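Peptidoglycan-recognition protein (Apis mellifera, PDB 5XZ3) probably recognises bacterial peptidoglycan in the innate immune defence of the honeybee, through a domain related to N-acetylmuramoyl-L-alanine amidases. Local coordinates at residues F157-Y160 against K161-Q164; S59-M62 against D63-W67; I11-N14 against E15-N18. All blocks are in the same frame, centred on the assembly; numbering follows the deposited sequence.

How the contacts relate
Contacts 2 and 3 are neighbours, while contact 1 lies apart from both. The centres of contacts 2 and 3 are about 17 Å apart, and they meet by packing, with Met62 SD 3.9 Å from Arg13 NH1. Both draw on Val19: the side chain of Met62 touches it and Arg13 bonds its carbonyl. Contact 2 forms the C-terminal end of helix 47-64, and contact 3 rests Trp16 and Thr17 on the same helix. Contact 1, on helix 157-163 near the C-terminus, is about 29 Å from each of them, centre to centre, and lies across the chain's centre from contact 3. All three are local turns of backbone, trimmed by side chains three to six residues apart.

Contact 1 (F157-Y160 against K161-Q164); sequences FELY and KQIQ
Lys161 folds back over the residues one turn earlier, and its ammonium group has two partners there. NZ makes a salt bridge to Glu158 OE1 at 2.8 Å, reaching the carboxylate on its syn side, 30° out of plane. The Phe157 ring takes the rest of the chain: CE sits over the centre of one face, 3.7 Å from the centroid, as a CH-pi contact, while NZ makes an off-centre cation-pi contact. A bend at chi3 (-65°) turns the lysine tail across the ring toward the glutamate, which runs beside it in the same direction. Lysine suits the place because its methylenes can cover an aromatic face while its charge meets an acid.

The backbone acceptors are taken up in helical order. Phe157 O receives Lys161 N at 3.1 Å, Glu158 O receives Gln162 N in a weak bond, Leu159 O receives Ile163 N at 3.0 Å, and Tyr160 O receives Gln164 N at 3.1 Å. Beside the last of these bonds the Gln164 side chain lies along the tyrosine, its CG above one ring face toward the rim and its amide plane turned 32° from the ring. Lys147, which makes a cation-pi contact with Tyr160, also meets this aromatic group.

On the inward side the polar groups give way to hydrocarbon. Leu159 CD1 packs on Ile163 CG2 at 3.8 Å, and Tyr160 CD1 is 4.0 Å from Ile163 CD1. Leu159 also reaches Phe111 and Leu121, the latter on helix 118-133. An i to i+4 ladder of backbone bonds, with a charged pair on one flank and buried branched residues on another, is typical of a short amphipathic helix, here the C-terminal helix 157-163.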
ATOM      1  N   PHE A 157      11.558   8.933  -6.521  1.00 26.18           N
ATOM      2  CA  PHE A 157      12.986   8.616  -6.387  1.00 25.84           C
ATOM      3  C   PHE A 157      13.463   8.624  -4.929  1.00 25.23           C
ATOM      4  O   PHE A 157      14.218   7.746  -4.518  1.00 24.68           O
ATOM      5  CB  PHE A 157      13.805   9.603  -7.239  1.00 26.82           C
ATOM      6  CG  PHE A 157      15.279   9.309  -7.285  1.00 27.68           C
ATOM      7  CD1 PHE A 157      15.759   7.996  -7.450  1.00 27.25           C
ATOM      8  CD2 PHE A 157      16.194  10.346  -7.184  1.00 28.19           C
ATOM      9  CE1 PHE A 157      17.126   7.751  -7.511  1.00 28.07           C
ATOM     10  CE2 PHE A 157      17.570  10.100  -7.230  1.00 29.52           C
ATOM     11  CZ  PHE A 157      18.036   8.807  -7.393  1.00 29.07           C
ATOM     12  N   GLU A 158      13.018   9.609  -4.156  1.00 25.47           N
ATOM     13  CA  GLU A 158      13.504   9.756  -2.787  1.00 25.53           C
ATOM     14  C   GLU A 158      13.022   8.584  -1.933  1.00 25.08           C
ATOM     15  O   GLU A 158      13.831   7.945  -1.246  1.00 25.25           O
ATOM     16  CB  GLU A 158      13.137  11.123  -2.182  1.00 27.02           C
ATOM     17  CG  GLU A 158      13.908  12.308  -2.782  1.00 28.28           C
ATOM     18  CD  GLU A 158      15.424  12.070  -2.761  1.00 29.49           C
ATOM     19  OE1 GLU A 158      16.038  12.141  -3.853  1.00 29.31           O
ATOM     20  OE2 GLU A 158      16.000  11.754  -1.667  1.00 29.48           O
ATOM     21  N   LEU A 159      11.724   8.284  -2.018  1.00 24.62           N
ATOM     22  CA  LEU A 159      11.152   7.123  -1.309  1.00 24.13           C
ATOM     23  C   LEU A 159      11.725   5.797  -1.794  1.00 23.69           C
ATOM     24  O   LEU A 159      11.950   4.878  -0.997  1.00 23.62           O
ATOM     25  CB  LEU A 159       9.620   7.109  -1.408  1.00 23.25           C
ATOM     26  CG  LEU A 159       8.872   5.840  -0.945  1.00 24.07           C
ATOM     27  CD1 LEU A 159       9.246   5.478   0.498  1.00 23.41           C
ATOM     28  CD2 LEU A 159       7.372   6.048  -1.076  1.00 23.59           C
ATOM     29  N   TYR A 160      11.908   5.681  -3.101  1.00 24.31           N
ATOM     30  CA  TYR A 160      12.562   4.501  -3.672  1.00 24.22           C
ATOM     31  C   TYR A 160      13.911   4.175  -3.045  1.00 24.40           C
ATOM     32  O   TYR A 160      14.166   3.020  -2.666  1.00 24.67           O
ATOM     33  CB  TYR A 160      12.680   4.627  -5.179  1.00 24.03           C
ATOM     34  CG  TYR A 160      13.176   3.381  -5.846  1.00 24.09           C
ATOM     35  CD1 TYR A 160      12.358   2.250  -5.936  1.00 24.02           C
ATOM     36  CD2 TYR A 160      14.472   3.315  -6.379  1.00 24.95           C
ATOM     37  CE1 TYR A 160      12.813   1.086  -6.528  1.00 24.31           C
ATOM     38  CE2 TYR A 160      14.942   2.140  -6.993  1.00 25.32           C
ATOM     39  CZ  TYR A 160      14.093   1.041  -7.064  1.00 24.99           C
ATOM     40  OH  TYR A 160      14.512  -0.101  -7.687  1.00 25.06           O
ATOM     41  N   LYS A 161      14.783   5.175  -2.924  1.00 24.61           N
ATOM     42  CA  LYS A 161      16.076   4.967  -2.276  1.00 24.67           C
ATOM     43  C   LYS A 161      15.913   4.516  -0.828  1.00 24.37           C
ATOM     44  O   LYS A 161      16.714   3.737  -0.339  1.00 24.53           O
ATOM     45  CB  LYS A 161      16.938   6.241  -2.351  1.00 25.15           C
ATOM     46  CG  LYS A 161      17.533   6.475  -3.739  1.00 25.61           C
ATOM     47  CD  LYS A 161      18.228   7.826  -3.833  1.00 26.48           C
ATOM     48  CE  LYS A 161      17.276   9.009  -3.677  1.00 26.07           C
ATOM     49  NZ  LYS A 161      18.080  10.274  -3.694  1.00 27.22           N
ATOM     50  N   GLN A 162      14.848   4.969  -0.168  1.00 24.24           N
ATOM     51  CA  GLN A 162      14.575   4.563   1.215  1.00 25.19           C
ATOM     52  C   GLN A 162      14.178   3.109   1.321  1.00 24.41           C
ATOM     53  O   GLN A 162      14.638   2.421   2.235  1.00 24.75           O
ATOM     54  CB  GLN A 162      13.472   5.417   1.823  1.00 25.73           C
ATOM     55  CG  GLN A 162      13.921   6.833   2.079  1.00 27.66           C
ATOM     56  CD  GLN A 162      12.833   7.651   2.721  1.00 28.44           C
ATOM     57  OE1 GLN A 162      12.881   7.932   3.910  1.00 31.12           O
ATOM     58  NE2 GLN A 162      11.856   8.024   1.948  1.00 27.23           N
ATOM     59  N   ILE A 163      13.345   2.631   0.391  1.00 24.10           N
ATOM     60  CA  ILE A 163      12.880   1.225   0.459  1.00 24.61           C
ATOM     61  C   ILE A 163      14.025   0.295   0.063  1.00 25.23           C
ATOM     62  O   ILE A 163      14.067  -0.858   0.497  1.00 25.19           O
ATOM     63  CB  ILE A 163      11.580   0.936  -0.355  1.00 24.54           C
ATOM     64  CG1 ILE A 163      11.863   0.971  -1.871  1.00 24.67           C
ATOM     65  CG2 ILE A 163      10.441   1.874   0.094  1.00 24.57           C
ATOM     66  CD1 ILE A 163      10.781   0.416  -2.771  1.00 23.97           C
ATOM     67  N   GLN A 164      14.998   0.817  -0.699  1.00 24.99           N
ATOM     68  CA  GLN A 164      16.195   0.023  -1.025  1.00 25.54           C
ATOM     69  C   GLN A 164      17.029  -0.396   0.201  1.00 25.91           C
ATOM     70  O   GLN A 164      17.842  -1.323   0.109  1.00 25.65           O
ATOM     71  CB  GLN A 164      17.092   0.752  -2.028  1.00 25.85           C
ATOM     72  CG  GLN A 164      16.505   0.788  -3.425  1.00 26.27           C
ATOM     73  CD  GLN A 164      17.410   1.498  -4.393  1.00 26.78           C
ATOM     74  OE1 GLN A 164      17.411   2.727  -4.474  1.00 26.51           O
ATOM     75  NE2 GLN A 164      18.209   0.730  -5.114  1.00 27.05           N
TER

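Contact 2 (S59-M62 against D63-W67); sequences SYHM and DTLNW
Ser59 O is gripped by two amide groups of the following turn, Asp63 N at 2.8 Å and, more weakly, Thr64 N at 3.4 Å. Tyr60 O is likewise shared: Leu65 N meets it at 3.0 Å and Thr64 N only weakly. These bonds reach five residues ahead as well as four, the mark of a pi-type widening at the end of helix 47-64. Beyond it Asn66 takes positive phi (57°), a left-handed conformation that asparagine accepts more readily than most residues. The chain thereby turns back, and Trp67 N bonds His61 O at 2.9 Å.

Side chains fill in around this turn. Ser59 OG donates to Asp63 OD2 at 3.2 Å, using the anti lone pair of the carboxylate; a hydroxyl donor and an acid one turn apart on the same flank can pair in this way. Leu65 lies over one face of the Tyr60 ring, its CD1 4.2 Å from the ring centroid in a CH-pi contact. With its CG anti to its own carbonyl carbon (chi1 -69°), Trp67 carries its indole back to His61. Trp67 CZ3 comes over the centre of the imidazole, the two planes inclined at 32°.

His61 ND1 is bonded to the amide of Gly71, so the imidazole is held both by a polar bond at one nitrogen and by the indole over its face. Met62 O receives Lys22 NZ. The positive end of that lysine would be expected to favour the carbonyl-rich C-terminus of the helix, consistent with a helix end held by charge, backbone bonds and aromatic packing.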
ATOM      1  N   SER A  59     -13.471   7.420  -3.869  1.00 31.07           N
ATOM      2  CA  SER A  59     -14.520   8.058  -4.668  1.00 33.12           C
ATOM      3  C   SER A  59     -14.066   8.290  -6.119  1.00 32.20           C
ATOM      4  O   SER A  59     -14.781   7.944  -7.074  1.00 32.53           O
ATOM      5  CB  SER A  59     -14.936   9.377  -4.002  1.00 33.59           C
ATOM      6  OG  SER A  59     -16.128   9.837  -4.591  1.00 38.78           O
ATOM      7  N   TYR A  60     -12.859   8.827  -6.268  1.00 32.67           N
ATOM      8  CA  TYR A  60     -12.209   8.973  -7.569  1.00 32.51           C
ATOM      9  C   TYR A  60     -12.063   7.631  -8.332  1.00 32.03           C
ATOM     10  O   TYR A  60     -12.508   7.525  -9.487  1.00 30.76           O
ATOM     11  CB  TYR A  60     -10.859   9.662  -7.390  1.00 32.71           C
ATOM     12  CG  TYR A  60      -9.982   9.696  -8.631  1.00 32.73           C
ATOM     13  CD1 TYR A  60     -10.394  10.368  -9.802  1.00 33.80           C
ATOM     14  CD2 TYR A  60      -8.745   9.067  -8.632  1.00 32.96           C
ATOM     15  CE1 TYR A  60      -9.586  10.398 -10.929  1.00 33.60           C
ATOM     16  CE2 TYR A  60      -7.921   9.095  -9.749  1.00 33.71           C
ATOM     17  CZ  TYR A  60      -8.346   9.768 -10.890  1.00 33.48           C
ATOM     18  OH  TYR A  60      -7.532   9.780 -11.995  1.00 33.78           O
ATOM     19  N   HIS A  61     -11.467   6.617  -7.698  1.00 30.92           N
ATOM     20  CA  HIS A  61     -11.364   5.281  -8.342  1.00 30.84           C
ATOM     21  C   HIS A  61     -12.702   4.639  -8.684  1.00 30.87           C
ATOM     22  O   HIS A  61     -12.928   4.226  -9.832  1.00 31.68           O
ATOM     23  CB  HIS A  61     -10.527   4.312  -7.497  1.00 30.33           C
ATOM     24  CG  HIS A  61      -9.076   4.673  -7.418  1.00 30.04           C
ATOM     25  ND1 HIS A  61      -8.217   4.084  -6.518  1.00 29.90           N
ATOM     26  CD2 HIS A  61      -8.337   5.570  -8.114  1.00 30.54           C
ATOM     27  CE1 HIS A  61      -7.004   4.591  -6.677  1.00 30.34           C
ATOM     28  NE2 HIS A  61      -7.054   5.500  -7.633  1.00 29.69           N
ATOM     29  N   MET A  62     -13.595   4.576  -7.701  1.00 31.19           N
ATOM     30  CA  MET A  62     -14.863   3.841  -7.852  1.00 32.24           C
ATOM     31  C   MET A  62     -15.922   4.574  -8.672  1.00 33.85           C
ATOM     32  O   MET A  62     -16.582   3.951  -9.514  1.00 34.20           O
ATOM     33  CB  MET A  62     -15.435   3.456  -6.491  1.00 31.62           C
ATOM     34  CG  MET A  62     -14.586   2.409  -5.791  1.00 31.91           C
ATOM     35  SD  MET A  62     -15.265   1.887  -4.218  1.00 31.16           S
ATOM     36  CE  MET A  62     -16.661   0.887  -4.747  1.00 31.65           C
ATOM     37  N   ASP A  63     -16.075   5.878  -8.439  1.00 34.81           N
ATOM     38  CA  ASP A  63     -17.140   6.655  -9.088  1.00 37.45           C
ATOM     39  C   ASP A  63     -16.699   7.328 -10.374  1.00 37.70           C
ATOM     40  O   ASP A  63     -17.411   7.272 -11.382  1.00 39.07           O
ATOM     41  CB  ASP A  63     -17.740   7.693  -8.122  1.00 39.97           C
ATOM     42  CG  ASP A  63     -18.283   7.058  -6.860  1.00 42.63           C
ATOM     43  OD1 ASP A  63     -18.887   5.965  -6.963  1.00 42.59           O
ATOM     44  OD2 ASP A  63     -18.086   7.639  -5.768  1.00 45.76           O
ATOM     45  N   THR A  64     -15.536   7.972 -10.341  1.00 35.82           N
ATOM     46  CA  THR A  64     -15.035   8.664 -11.522  1.00 37.01           C
ATOM     47  C   THR A  64     -14.464   7.690 -12.551  1.00 36.71           C
ATOM     48  O   THR A  64     -14.751   7.821 -13.740  1.00 37.75           O
ATOM     49  CB  THR A  64     -14.008   9.752 -11.151  1.00 36.41           C
ATOM     50  OG1 THR A  64     -14.604  10.657 -10.215  1.00 37.41           O
ATOM     51  CG2 THR A  64     -13.547  10.533 -12.386  1.00 37.48           C
ATOM     52  N   LEU A  65     -13.646   6.735 -12.105  1.00 34.44           N
ATOM     53  CA  LEU A  65     -12.981   5.827 -13.044  1.00 34.02           C
ATOM     54  C   LEU A  65     -13.756   4.522 -13.265  1.00 33.91           C
ATOM     55  O   LEU A  65     -13.365   3.696 -14.102  1.00 34.12           O
ATOM     56  CB  LEU A  65     -11.542   5.549 -12.607  1.00 32.85           C
ATOM     57  CG  LEU A  65     -10.574   6.714 -12.348  1.00 33.69           C
ATOM     58  CD1 LEU A  65      -9.160   6.212 -12.052  1.00 33.43           C
ATOM     59  CD2 LEU A  65     -10.537   7.706 -13.502  1.00 34.25           C
ATOM     60  N   ASN A  66     -14.845   4.357 -12.508  1.00 34.01           N
ATOM     61  CA  ASN A  66     -15.706   3.151 -12.516  1.00 35.16           C
ATOM     62  C   ASN A  66     -14.948   1.869 -12.208  1.00 34.43           C
ATOM     63  O   ASN A  66     -15.216   0.835 -12.798  1.00 33.63           O
ATOM     64  CB  ASN A  66     -16.502   3.033 -13.834  1.00 37.14           C
ATOM     65  CG  ASN A  66     -17.330   4.260 -14.114  1.00 38.85           C
ATOM     66  OD1 ASN A  66     -18.315   4.516 -13.426  1.00 41.05           O
ATOM     67  ND2 ASN A  66     -16.929   5.036 -15.116  1.00 39.73           N
ATOM     68  N   TRP A  67     -13.981   1.949 -11.295  1.00 33.36           N
ATOM     69  CA  TRP A  67     -13.256   0.755 -10.878  1.00 32.88           C
ATOM     70  C   TRP A  67     -14.058   0.042  -9.797  1.00 32.91           C
ATOM     71  O   TRP A  67     -14.917   0.646  -9.165  1.00 32.08           O
ATOM     72  CB  TRP A  67     -11.889   1.128 -10.330  1.00 32.86           C
ATOM     73  CG  TRP A  67     -10.908   1.649 -11.326  1.00 33.62           C
ATOM     74  CD1 TRP A  67     -11.105   1.877 -12.671  1.00 34.56           C
ATOM     75  CD2 TRP A  67      -9.578   2.069 -11.040  1.00 33.30           C
ATOM     76  NE1 TRP A  67      -9.961   2.390 -13.233  1.00 34.77           N
ATOM     77  CE2 TRP A  67      -9.011   2.527 -12.255  1.00 33.61           C
ATOM     78  CE3 TRP A  67      -8.809   2.118  -9.865  1.00 33.05           C
ATOM     79  CZ2 TRP A  67      -7.695   3.009 -12.337  1.00 34.05           C
ATOM     80  CZ3 TRP A  67      -7.488   2.598  -9.946  1.00 33.50           C
ATOM     81  CH2 TRP A  67      -6.955   3.041 -11.178  1.00 33.81           C
TER

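Contact 3 (I11-N14 against E15-N18); sequences IKRN and EWTN
Two torsions send the Glu15 side chain back along the chain to Lys12: CG lies anti to the carbonyl carbon (chi1 -66°), and the next bond is extended (chi2 179°). OE1 therefore reaches the amide of Lys12, with Lys12 N 2.9 Å from Glu15 OE1; the donor approaches from above the carboxylate plane. On the way Glu15 CB packs on Ile11 CG2 at 3.6 Å, the two side chains crossing at about a right angle.

Trp16 is turned differently. Its CG sits between the backbone N and the carbonyl carbon (chi1 65°), which lays the indole across the preceding turn. Arg13 O lies 3.5 Å above one ring face, toward the rim, and Thr17 CG2 lies over that face too. A flat indole suits the place, covering this carbonyl while its NE1 bonds Glu84 O.

Glu15 OE1 accepts the Lys12 amide at the start of the weakly bonded helix 13-16, as the glutamate of a capping box does. The reciprocal side-chain bond is missing, since lysine offers no acceptor; Glu15 N instead bonds the backbone Lys12 O at 2.9 Å, an ordinary tight-turn bond.

Arg13 O takes two donors, Trp16 N and Thr17 N, each at 3.0 Å; the first comes from above the carbonyl plane, the second nearly in line with the C=O bond, though bent at its hydrogen. Thr17 CG2 meets Arg13 NE at 3.7 Å, a methyl beside the guanidinium stem. Other polar ends find partners beyond the turn: Arg13 NH1 bonds the carbonyl of nearby Val19, NH2 forms a salt bridge with Asp69, and Thr17 OG1 bonds Glu55 on helix 47-64, against which the indole also rests.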
ATOM      1  N   ILE A  11      -6.037   0.592  10.269  1.00 33.86           N
ATOM      2  CA  ILE A  11      -7.350   1.235  10.259  1.00 34.36           C
ATOM      3  C   ILE A  11      -8.182   0.525   9.186  1.00 33.76           C
ATOM      4  O   ILE A  11      -7.876   0.628   8.003  1.00 31.62           O
ATOM      5  CB  ILE A  11      -7.240   2.752   9.967  1.00 34.53           C
ATOM      6  CG1 ILE A  11      -6.287   3.487  10.942  1.00 35.64           C
ATOM      7  CG2 ILE A  11      -8.615   3.402   9.885  1.00 34.98           C
ATOM      8  CD1 ILE A  11      -6.600   3.338  12.414  1.00 38.18           C
ATOM      9  N   LYS A  12      -9.220  -0.202   9.606  1.00 34.51           N
ATOM     10  CA  LYS A  12     -10.023  -1.004   8.669  1.00 35.50           C
ATOM     11  C   LYS A  12     -10.881  -0.134   7.756  1.00 34.37           C
ATOM     12  O   LYS A  12     -11.192   1.006   8.085  1.00 34.81           O
ATOM     13  CB  LYS A  12     -10.889  -2.032   9.412  1.00 37.95           C
ATOM     14  CG  LYS A  12     -10.084  -3.107  10.132  1.00 41.45           C
ATOM     15  CD  LYS A  12     -10.958  -3.928  11.071  1.00 44.77           C
ATOM     16  CE  LYS A  12     -11.581  -5.124  10.360  1.00 46.44           C
ATOM     17  NZ  LYS A  12     -10.669  -6.307  10.269  1.00 49.07           N
ATOM     18  N   ARG A  13     -11.247  -0.692   6.608  1.00 34.80           N
ATOM     19  CA  ARG A  13     -12.038  -0.003   5.594  1.00 35.73           C
ATOM     20  C   ARG A  13     -13.272   0.735   6.169  1.00 37.35           C
ATOM     21  O   ARG A  13     -13.464   1.917   5.885  1.00 36.28           O
ATOM     22  CB  ARG A  13     -12.457  -0.989   4.501  1.00 35.60           C
ATOM     23  CG  ARG A  13     -12.992  -0.302   3.257  1.00 36.51           C
ATOM     24  CD  ARG A  13     -14.101  -1.111   2.596  1.00 37.34           C
ATOM     25  NE  ARG A  13     -14.587  -0.452   1.371  1.00 36.47           N
ATOM     26  CZ  ARG A  13     -13.942  -0.450   0.207  1.00 35.75           C
ATOM     27  NH1 ARG A  13     -14.480   0.180  -0.838  1.00 35.27           N
ATOM     28  NH2 ARG A  13     -12.756  -1.066   0.082  1.00 35.02           N
ATOM     29  N   ASN A  14     -14.067   0.054   7.003  1.00 39.63           N
ATOM     30  CA  ASN A  14     -15.286   0.661   7.588  1.00 41.86           C
ATOM     31  C   ASN A  14     -15.019   1.832   8.552  1.00 43.12           C
ATOM     32  O   ASN A  14     -15.952   2.539   8.942  1.00 43.86           O
ATOM     33  CB  ASN A  14     -16.164  -0.400   8.270  1.00 45.09           C
ATOM     34  CG  ASN A  14     -15.692  -0.747   9.674  1.00 48.00           C
ATOM     35  OD1 ASN A  14     -14.518  -1.051   9.898  1.00 48.79           O
ATOM     36  ND2 ASN A  14     -16.613  -0.696  10.633  1.00 51.84           N
ATOM     37  N   GLU A  15     -13.758   2.024   8.946  1.00 41.48           N
ATOM     38  CA  GLU A  15     -13.393   3.168   9.766  1.00 41.87           C
ATOM     39  C   GLU A  15     -13.211   4.435   8.941  1.00 40.67           C
ATOM     40  O   GLU A  15     -13.239   5.536   9.495  1.00 40.81           O
ATOM     41  CB  GLU A  15     -12.131   2.897  10.581  1.00 42.89           C
ATOM     42  CG  GLU A  15     -12.274   1.816  11.633  1.00 44.46           C
ATOM     43  CD  GLU A  15     -10.972   1.579  12.375  1.00 45.99           C
ATOM     44  OE1 GLU A  15     -10.361   0.502  12.173  1.00 45.65           O
ATOM     45  OE2 GLU A  15     -10.557   2.477  13.147  1.00 47.89           O
ATOM     46  N   TRP A  16     -13.024   4.288   7.628  1.00 38.05           N
ATOM     47  CA  TRP A  16     -12.856   5.457   6.766  1.00 36.87           C
ATOM     48  C   TRP A  16     -13.921   5.643   5.676  1.00 36.83           C
ATOM     49  O   TRP A  16     -13.966   6.698   5.056  1.00 36.28           O
ATOM     50  CB  TRP A  16     -11.412   5.588   6.233  1.00 35.86           C
ATOM     51  CG  TRP A  16     -10.949   4.488   5.317  1.00 34.28           C
ATOM     52  CD1 TRP A  16     -10.208   3.389   5.663  1.00 33.43           C
ATOM     53  CD2 TRP A  16     -11.185   4.383   3.904  1.00 33.96           C
ATOM     54  NE1 TRP A  16      -9.979   2.601   4.554  1.00 32.43           N
ATOM     55  CE2 TRP A  16     -10.560   3.187   3.462  1.00 32.33           C
ATOM     56  CE3 TRP A  16     -11.868   5.180   2.969  1.00 33.84           C
ATOM     57  CZ2 TRP A  16     -10.596   2.767   2.132  1.00 31.98           C
ATOM     58  CZ3 TRP A  16     -11.906   4.763   1.645  1.00 33.71           C
ATOM     59  CH2 TRP A  16     -11.267   3.566   1.236  1.00 33.45           C
ATOM     60  N   THR A  17     -14.759   4.629   5.439  1.00 36.92           N
ATOM     61  CA  THR A  17     -15.839   4.719   4.427  1.00 37.49           C
ATOM     62  C   THR A  17     -17.030   3.813   4.775  1.00 38.69           C
ATOM     63  O   THR A  17     -16.880   2.874   5.562  1.00 38.82           O
ATOM     64  CB  THR A  17     -15.331   4.412   2.991  1.00 36.02           C
ATOM     65  OG1 THR A  17     -16.357   4.694   2.023  1.00 35.63           O
ATOM     66  CG2 THR A  17     -14.872   2.945   2.840  1.00 34.96           C
ATOM     67  N   ASN A  18     -18.197   4.103   4.193  1.00 40.15           N
ATOM     68  CA  ASN A  18     -19.357   3.203   4.281  1.00 42.95           C
ATOM     69  C   ASN A  18     -19.613   2.483   2.953  1.00 42.14           C
ATOM     70  O   ASN A  18     -20.534   1.667   2.851  1.00 43.29           O
ATOM     71  CB  ASN A  18     -20.622   3.951   4.745  1.00 46.35           C
ATOM     72  CG  ASN A  18     -20.408   4.726   6.039  1.00 48.86           C
ATOM     73  OD1 ASN A  18     -20.253   5.942   6.014  1.00 50.67           O
ATOM     74  ND2 ASN A  18     -20.385   4.024   7.173  1.00 49.92           N
TER